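Local coordinates for protein dihydropteroate synthase (Clostridioides difficile, PDB 6PZ2) that catalyses the folate-pathway condensation of a pterin pyrophosphate with p-aminobenzoate to give dihydropteroate, and here binds pteroic acid in its pterin pocket, at residues A[70-75]-A[97-102]; A[90-95]-A[109-114]. One frame throughout, in Å; residues are numbered along the deposited sequence.

Contact 1. Residues A[70-75]-A[97-102]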
loop_
_atom_site.group_PDB
_atom_site.type_symbol
_atom_site.label_atom_id
_atom_site.label_comp_id
_atom_site.label_asym_id
_atom_site.label_seq_id
_atom_site.Cartn_x
_atom_site.Cartn_y
_atom_site.Cartn_z
ATOM N N GLU A 70 0.519 7.173 -38.279
ATOM C CA GLU A 70 1.480 7.773 -37.367
ATOM C C GLU A 70 1.675 6.863 -36.151
ATOM O O GLU A 70 2.796 6.649 -35.707
ATOM C CB GLU A 70 1.045 9.181 -36.960
ATOM C CG GLU A 70 1.956 9.843 -35.942
ATOM C CD GLU A 70 3.362 10.165 -36.415
ATOM O OE1 GLU A 70 3.465 10.777 -37.495
ATOM O OE2 GLU A 70 4.351 9.793 -35.719
ATOM N N GLU A 71 0.585 6.342 -35.621
ATOM C CA GLU A 71 0.665 5.501 -34.431
ATOM C C GLU A 71 1.564 4.282 -34.723
ATOM O O GLU A 71 2.379 3.848 -33.876
ATOM C CB GLU A 71 -0.777 5.193 -34.025
ATOM C CG GLU A 71 -0.953 4.452 -32.708
ATOM C CD GLU A 71 -2.402 4.293 -32.264
ATOM O OE1 GLU A 71 -3.286 4.933 -32.875
ATOM O OE2 GLU A 71 -2.654 3.501 -31.323
ATOM N N LEU A 72 1.412 3.698 -35.913
ATOM C CA LEU A 72 2.184 2.478 -36.314
ATOM C C LEU A 72 3.681 2.779 -36.524
ATOM O O LEU A 72 4.602 1.969 -36.174
ATOM C CB LEU A 72 1.532 1.877 -37.567
ATOM C CG LEU A 72 0.312 0.995 -37.291
ATOM C CD1 LEU A 72 -0.465 0.677 -38.557
ATOM C CD2 LEU A 72 0.727 -0.299 -36.606
ATOM N N ARG A 73 3.944 3.963 -37.061
ATOM C CA ARG A 73 5.331 4.425 -37.280
ATOM C C ARG A 73 6.047 4.506 -35.928
ATOM O O ARG A 73 7.226 4.170 -35.824
ATOM C CB ARG A 73 5.381 5.796 -37.971
ATOM C CG ARG A 73 5.087 5.761 -39.459
ATOM C CD ARG A 73 5.321 7.096 -40.153
ATOM N NE ARG A 73 4.470 8.204 -39.736
ATOM C CZ ARG A 73 3.385 8.634 -40.374
ATOM N NH1 ARG A 73 2.847 9.793 -40.033
ATOM N NH2 ARG A 73 2.842 7.923 -41.344
ATOM N N ARG A 74 5.317 4.900 -34.882
ATOM C CA ARG A 74 5.911 4.987 -33.548
ATOM C C ARG A 74 6.066 3.588 -32.950
ATOM O O ARG A 74 7.118 3.308 -32.372
ATOM C CB ARG A 74 5.067 5.854 -32.615
ATOM C CG ARG A 74 5.003 7.312 -33.035
ATOM C CD ARG A 74 3.806 7.968 -32.393
ATOM N NE ARG A 74 3.707 9.364 -32.789
ATOM C CZ ARG A 74 2.936 10.259 -32.191
ATOM N NH1 ARG A 74 2.198 9.894 -31.155
ATOM N NH2 ARG A 74 2.869 11.495 -32.670
ATOM N N VAL A 75 5.073 2.717 -33.080
ATOM C CA VAL A 75 5.156 1.464 -32.311
ATOM C C VAL A 75 5.856 0.337 -33.076
ATOM O O VAL A 75 6.450 -0.512 -32.396
ATOM C CB VAL A 75 3.785 1.017 -31.770
ATOM C CG1 VAL A 75 3.154 2.102 -30.900
ATOM C CG2 VAL A 75 2.825 0.618 -32.882
ATOM N N ALA A 97 -8.291 -0.818 -34.633
ATOM C CA ALA A 97 -8.219 -2.196 -35.099
ATOM C C ALA A 97 -7.046 -2.392 -36.066
ATOM O O ALA A 97 -6.382 -3.430 -36.027
ATOM C CB ALA A 97 -9.538 -2.565 -35.732
ATOM N N ASP A 98 -6.748 -1.401 -36.896
ATOM C CA ASP A 98 -5.633 -1.533 -37.875
ATOM C C ASP A 98 -4.271 -1.492 -37.175
ATOM O O ASP A 98 -3.350 -2.226 -37.571
ATOM C CB ASP A 98 -5.647 -0.497 -39.004
ATOM C CG ASP A 98 -5.953 0.938 -38.610
ATOM O OD1 ASP A 98 -5.847 1.769 -39.497
ATOM O OD2 ASP A 98 -6.318 1.232 -37.444
ATOM N N VAL A 99 -4.170 -0.679 -36.129
ATOM C CA VAL A 99 -2.961 -0.665 -35.325
ATOM C C VAL A 99 -2.796 -2.029 -34.647
ATOM O O VAL A 99 -1.712 -2.639 -34.673
ATOM C CB VAL A 99 -3.011 0.465 -34.286
ATOM C CG1 VAL A 99 -1.813 0.399 -33.366
ATOM C CG2 VAL A 99 -3.126 1.835 -34.938
ATOM N N ALA A 100 -3.869 -2.484 -34.023
ATOM C CA ALA A 100 -3.834 -3.771 -33.326
ATOM C C ALA A 100 -3.408 -4.912 -34.253
ATOM O O ALA A 100 -2.623 -5.817 -33.882
ATOM C CB ALA A 100 -5.197 -4.066 -32.750
ATOM N N GLU A 101 -4.019 -4.901 -35.430
ATOM C CA GLU A 101 -3.724 -5.917 -36.439
ATOM C C GLU A 101 -2.228 -5.993 -36.753
ATOM O O GLU A 101 -1.655 -7.096 -36.732
ATOM C CB GLU A 101 -4.456 -5.649 -37.755
ATOM C CG GLU A 101 -4.110 -6.703 -38.795
ATOM C CD GLU A 101 -5.294 -7.221 -39.582
ATOM O OE1 GLU A 101 -6.185 -6.403 -39.945
ATOM O OE2 GLU A 101 -5.326 -8.439 -39.800
ATOM N N GLU A 102 -1.618 -4.854 -37.096
ATOM C CA GLU A 102 -0.173 -4.853 -37.413
ATOM C C GLU A 102 0.641 -5.345 -36.212
ATOM O O GLU A 102 1.584 -6.149 -36.364
ATOM C CB GLU A 102 0.324 -3.475 -37.854
ATOM C CG GLU A 102 -0.062 -3.088 -39.280
ATOM C CD GLU A 102 -0.073 -4.231 -40.294
ATOM O OE1 GLU A 102 -1.197 -4.643 -40.754
ATOM O OE2 GLU A 102 1.034 -4.763 -40.565
#

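Contact 2. Residues A[90-95]-A[109-114]. With PT1 (pteroic acid), chain K.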
loop_
_atom_site.group_PDB
_atom_site.type_symbol
_atom_site.label_atom_id
_atom_site.label_comp_id
_atom_site.label_asym_id
_atom_site.label_seq_id
_atom_site.Cartn_x
_atom_site.Cartn_y
_atom_site.Cartn_z
ATOM N N ILE A 90 4.170 -8.493 -24.758
ATOM C CA ILE A 90 3.867 -7.105 -25.112
ATOM C C ILE A 90 2.346 -6.955 -25.226
ATOM O O ILE A 90 1.625 -7.829 -25.672
ATOM C CB ILE A 90 4.540 -6.685 -26.433
ATOM C CG1 ILE A 90 6.045 -6.951 -26.451
ATOM C CG2 ILE A 90 4.242 -5.232 -26.760
ATOM C CD1 ILE A 90 6.634 -6.928 -27.850
ATOM N N SER A 91 1.875 -5.796 -24.828
ATOM C CA SER A 91 0.502 -5.435 -24.925
ATOM C C SER A 91 0.453 -4.191 -25.805
ATOM O O SER A 91 1.281 -3.326 -25.585
ATOM C CB SER A 91 -0.014 -5.139 -23.535
ATOM O OG SER A 91 -1.228 -4.435 -23.590
ATOM N N ILE A 92 -0.507 -4.053 -26.716
ATOM C CA ILE A 92 -0.506 -2.840 -27.517
ATOM C C ILE A 92 -1.686 -1.990 -27.041
ATOM O O ILE A 92 -2.829 -2.388 -27.098
ATOM C CB ILE A 92 -0.553 -3.125 -29.032
ATOM C CG1 ILE A 92 -0.647 -1.844 -29.863
ATOM C CG2 ILE A 92 -1.738 -4.015 -29.377
ATOM C CD1 ILE A 92 0.624 -1.061 -29.979
ATOM N N ASP A 93 -1.364 -0.809 -26.564
ATOM C CA ASP A 93 -2.349 0.067 -26.023
ATOM C C ASP A 93 -2.925 0.828 -27.213
ATOM O O ASP A 93 -2.419 1.873 -27.553
ATOM C CB ASP A 93 -1.725 1.036 -25.012
ATOM C CG ASP A 93 -2.705 1.928 -24.257
ATOM O OD1 ASP A 93 -3.739 2.385 -24.833
ATOM O OD2 ASP A 93 -2.408 2.181 -23.079
ATOM N N THR A 94 -3.958 0.310 -27.830
ATOM C CA THR A 94 -4.586 1.036 -28.940
ATOM C C THR A 94 -6.081 0.700 -28.948
ATOM O O THR A 94 -6.438 -0.426 -28.609
ATOM C CB THR A 94 -3.983 0.632 -30.297
ATOM O OG1 THR A 94 -4.532 1.476 -31.306
ATOM C CG2 THR A 94 -4.282 -0.800 -30.678
ATOM N N TYR A 95 -6.922 1.645 -29.364
ATOM C CA TYR A 95 -8.305 1.337 -29.631
ATOM C C TYR A 95 -8.552 1.217 -31.138
ATOM O O TYR A 95 -9.710 1.074 -31.553
ATOM C CB TYR A 95 -9.234 2.416 -29.072
ATOM C CG TYR A 95 -8.903 3.826 -29.480
ATOM C CD1 TYR A 95 -9.469 4.412 -30.600
ATOM C CD2 TYR A 95 -8.070 4.598 -28.694
ATOM C CE1 TYR A 95 -9.213 5.732 -30.933
ATOM C CE2 TYR A 95 -7.776 5.910 -29.026
ATOM C CZ TYR A 95 -8.340 6.474 -30.155
ATOM O OH TYR A 95 -8.024 7.766 -30.468
ATOM N N THR A 109 1.128 -9.882 -27.805
ATOM C CA THR A 109 0.272 -10.883 -27.152
ATOM C C THR A 109 -1.132 -10.360 -26.830
ATOM O O THR A 109 -2.064 -11.121 -26.897
ATOM C CB THR A 109 0.905 -11.364 -25.842
ATOM O OG1 THR A 109 2.207 -11.828 -26.191
ATOM C CG2 THR A 109 0.119 -12.458 -25.163
ATOM N N MET A 110 -1.306 -9.097 -26.478
ATOM C CA MET A 110 -2.574 -8.642 -25.932
ATOM C C MET A 110 -2.900 -7.275 -26.543
ATOM O O MET A 110 -2.004 -6.502 -26.799
ATOM C CB MET A 110 -2.449 -8.470 -24.413
ATOM C CG MET A 110 -3.554 -7.625 -23.765
ATOM S SD MET A 110 -3.396 -7.439 -21.947
ATOM C CE MET A 110 -3.927 -9.061 -21.403
ATOM N N VAL A 111 -4.166 -7.015 -26.815
ATOM C CA VAL A 111 -4.592 -5.693 -27.186
ATOM C C VAL A 111 -5.215 -5.096 -25.924
ATOM O O VAL A 111 -6.131 -5.640 -25.348
ATOM C CB VAL A 111 -5.591 -5.728 -28.362
ATOM C CG1 VAL A 111 -6.151 -4.347 -28.655
ATOM C CG2 VAL A 111 -4.982 -6.331 -29.619
ATOM N N ASN A 112 -4.719 -3.945 -25.548
ATOM C CA ASN A 112 -5.238 -3.187 -24.481
ATOM C C ASN A 112 -6.127 -2.082 -25.060
ATOM O O ASN A 112 -5.629 -1.009 -25.397
ATOM C CB ASN A 112 -4.084 -2.615 -23.652
ATOM C CG ASN A 112 -4.558 -1.782 -22.479
ATOM O OD1 ASN A 112 -5.687 -1.978 -22.043
ATOM N ND2 ASN A 112 -3.726 -0.863 -21.990
ATOM N N ASP A 113 -7.431 -2.293 -25.061
ATOM C CA ASP A 113 -8.344 -1.332 -25.706
ATOM C C ASP A 113 -9.046 -0.453 -24.671
ATOM O O ASP A 113 -9.980 -0.909 -24.033
ATOM C CB ASP A 113 -9.409 -2.087 -26.499
ATOM C CG ASP A 113 -10.309 -1.197 -27.339
ATOM O OD1 ASP A 113 -10.262 0.037 -27.171
ATOM O OD2 ASP A 113 -11.015 -1.751 -28.196
ATOM N N VAL A 114 -8.697 0.823 -24.618
ATOM C CA VAL A 114 -9.278 1.747 -23.641
ATOM C C VAL A 114 -10.674 2.210 -24.060
ATOM O O VAL A 114 -11.221 3.072 -23.373
ATOM C CB VAL A 114 -8.398 2.981 -23.377
ATOM C CG1 VAL A 114 -7.024 2.591 -22.832
ATOM C CG2 VAL A 114 -8.276 3.875 -24.604
HETATM C C2 PT1 K . -5.887 2.081 -17.616
HETATM C C3 PT1 K . -5.170 2.966 -18.519
HETATM C C5 PT1 K . -4.763 2.338 -19.777
HETATM N N6 PT1 K . -4.854 4.263 -18.266
HETATM C C7 PT1 K . -5.772 0.314 -19.138
HETATM N N9 PT1 K . -5.104 1.073 -20.018
HETATM C C10 PT1 K . -4.199 4.988 -19.188
HETATM N N11 PT1 K . -6.064 -0.971 -19.412
HETATM C C12 PT1 K . -3.843 4.406 -20.410
HETATM C C21 PT1 K . -5.999 11.289 -14.984
HETATM O O22 PT1 K . -7.134 11.443 -14.506
HETATM O O1 PT1 K . -6.319 2.513 -16.422
HETATM N N4 PT1 K . -6.185 0.812 -17.960
HETATM N N8 PT1 K . -4.090 3.100 -20.666
HETATM C C13 PT1 K . -3.888 6.443 -18.904
HETATM N N14 PT1 K . -5.153 7.142 -18.714
HETATM C C15 PT1 K . -5.301 8.173 -17.854
HETATM C C16 PT1 K . -4.214 8.850 -17.289
HETATM C C17 PT1 K . -6.590 8.524 -17.473
HETATM C C18 PT1 K . -4.447 9.885 -16.387
HETATM C C19 PT1 K . -6.826 9.555 -16.568
HETATM C C20 PT1 K . -5.749 10.229 -16.016
HETATM O O23 PT1 K . -5.066 11.972 -14.560
HETATM O O HOH W 1 4.222 -10.340 -27.068
HETATM O O HOH W 2 -6.189 1.531 -25.913
HETATM O O HOH W 3 -12.115 0.125 -30.046
#

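Contact 1. Residues A[70-75]-A[97-102]
V99 and E102 of helix 97-105 receive E71 and L72 of helix 68-85, two neighbouring outer helices of the TIM barrel whose short segments run in the same general direction, crossing at -27°, with 9.9 Å between axes. Along 97-102, D98 comes first: its backbone O lies near L72 CD1, while its carboxylate turns to S68 at the start of the other helix. V99 is the main meeting point. Its CG2 sits 3.7 Å from E71 CD, and both methyls lie against the glutamate's carboxylate end, CG1 3.8 Å from E71 OE2, the two side chains crossing at about a right angle. L72 CD2 also reaches it, 3.9 Å from V99 O and 4.2 Å from V99 CG1. E71 has CG anti to its own N (chi1 -173°) and is extended beyond it, which carries the carboxylate past the valine to K96, a salt-bridge partner, and to T94. One turn on, E102 crosses L72 and bends at chi2, sending its carboxylate on to K105, a turn later, in a salt bridge. L72 slips its two methyls against the aliphatic stem, CD1 at 3.9 Å from E102 CG and CD2 at 3.4 Å from E102 CB.

Contact 2. Residues A[90-95]-A[109-114]
I90 O opens the pairing of strands 90-93 and 110-113 by accepting two N-H groups, from T109 N at 3.0 Å and from M110 N. The parallel pattern then alternates: I92 N gives to M110 O, and I92 O takes N112 N at 2.9 Å. Beyond this the bonding weakens although the chains stay close, and T94 N to N112 O is only a weak bond. Water covers both ends. One water accepts from I90 N and is hydrogen-bonded to T109 OG1; a second accepts from V114 N and donates to N112 O and D93 OD1, tying the strand ends together; a third donates to Y95 O and D113 OD2; that carboxylate also accepts from the backbone N of W115 and of L117. S91 OG lies against N112 CB but is bonded to D53 on the next strand.

D93 and N112 lie side by side and point the same way, both with CG anti to the backbone N (chi1 -174° and 180°), which brings carboxylate and amide up to the pteroic acid. The amide uses both its ends: OD1 accepts from PT1 N11 at 2.8 Å, and ND2 donates to PT1 N9 at 3.1 Å, each nearly straight. ND2 also has D53 as a partner, which helps to fix which way round the amide sits. D93 OD2 comes within 3.1 Å of PT1 N8, and V114 CG1 lies over one face of the pterin near its N8/N9 edge, 3.7 Å from N8. On the other side of the sheet, I92 CG2 meets V111 CG2. Two adjacent parallel barrel strands, joined through helix 97-105 as a beta-alpha-beta unit and presenting polar side chains at their C-terminal ends, form part of the pterin pocket of a TIM-barrel dihydropteroate synthase.

The two contacts interleave along the chain: helix 68-85 leads into strand 90-93, and helix 97-105 is the crossover between the strands of contact 2, so contact 1 lies on the outside of the barrel wall that contact 2 builds. Their centres are 11 Å apart, and T94 joins them. Its OG1 lies 2.8 Å from E71 OE2, a probable hydrogen bond, and its CG2 packs on A100 N. Farther along, A100 CB rests 3.9 Å from V111 CG2. Both strands of contact 2 reach the pteroic acid, D93 from one and N112 and V114 from the other, whereas the E71 side chain is about 11 Å from it, so contact 1 stands behind the pocket without lining it.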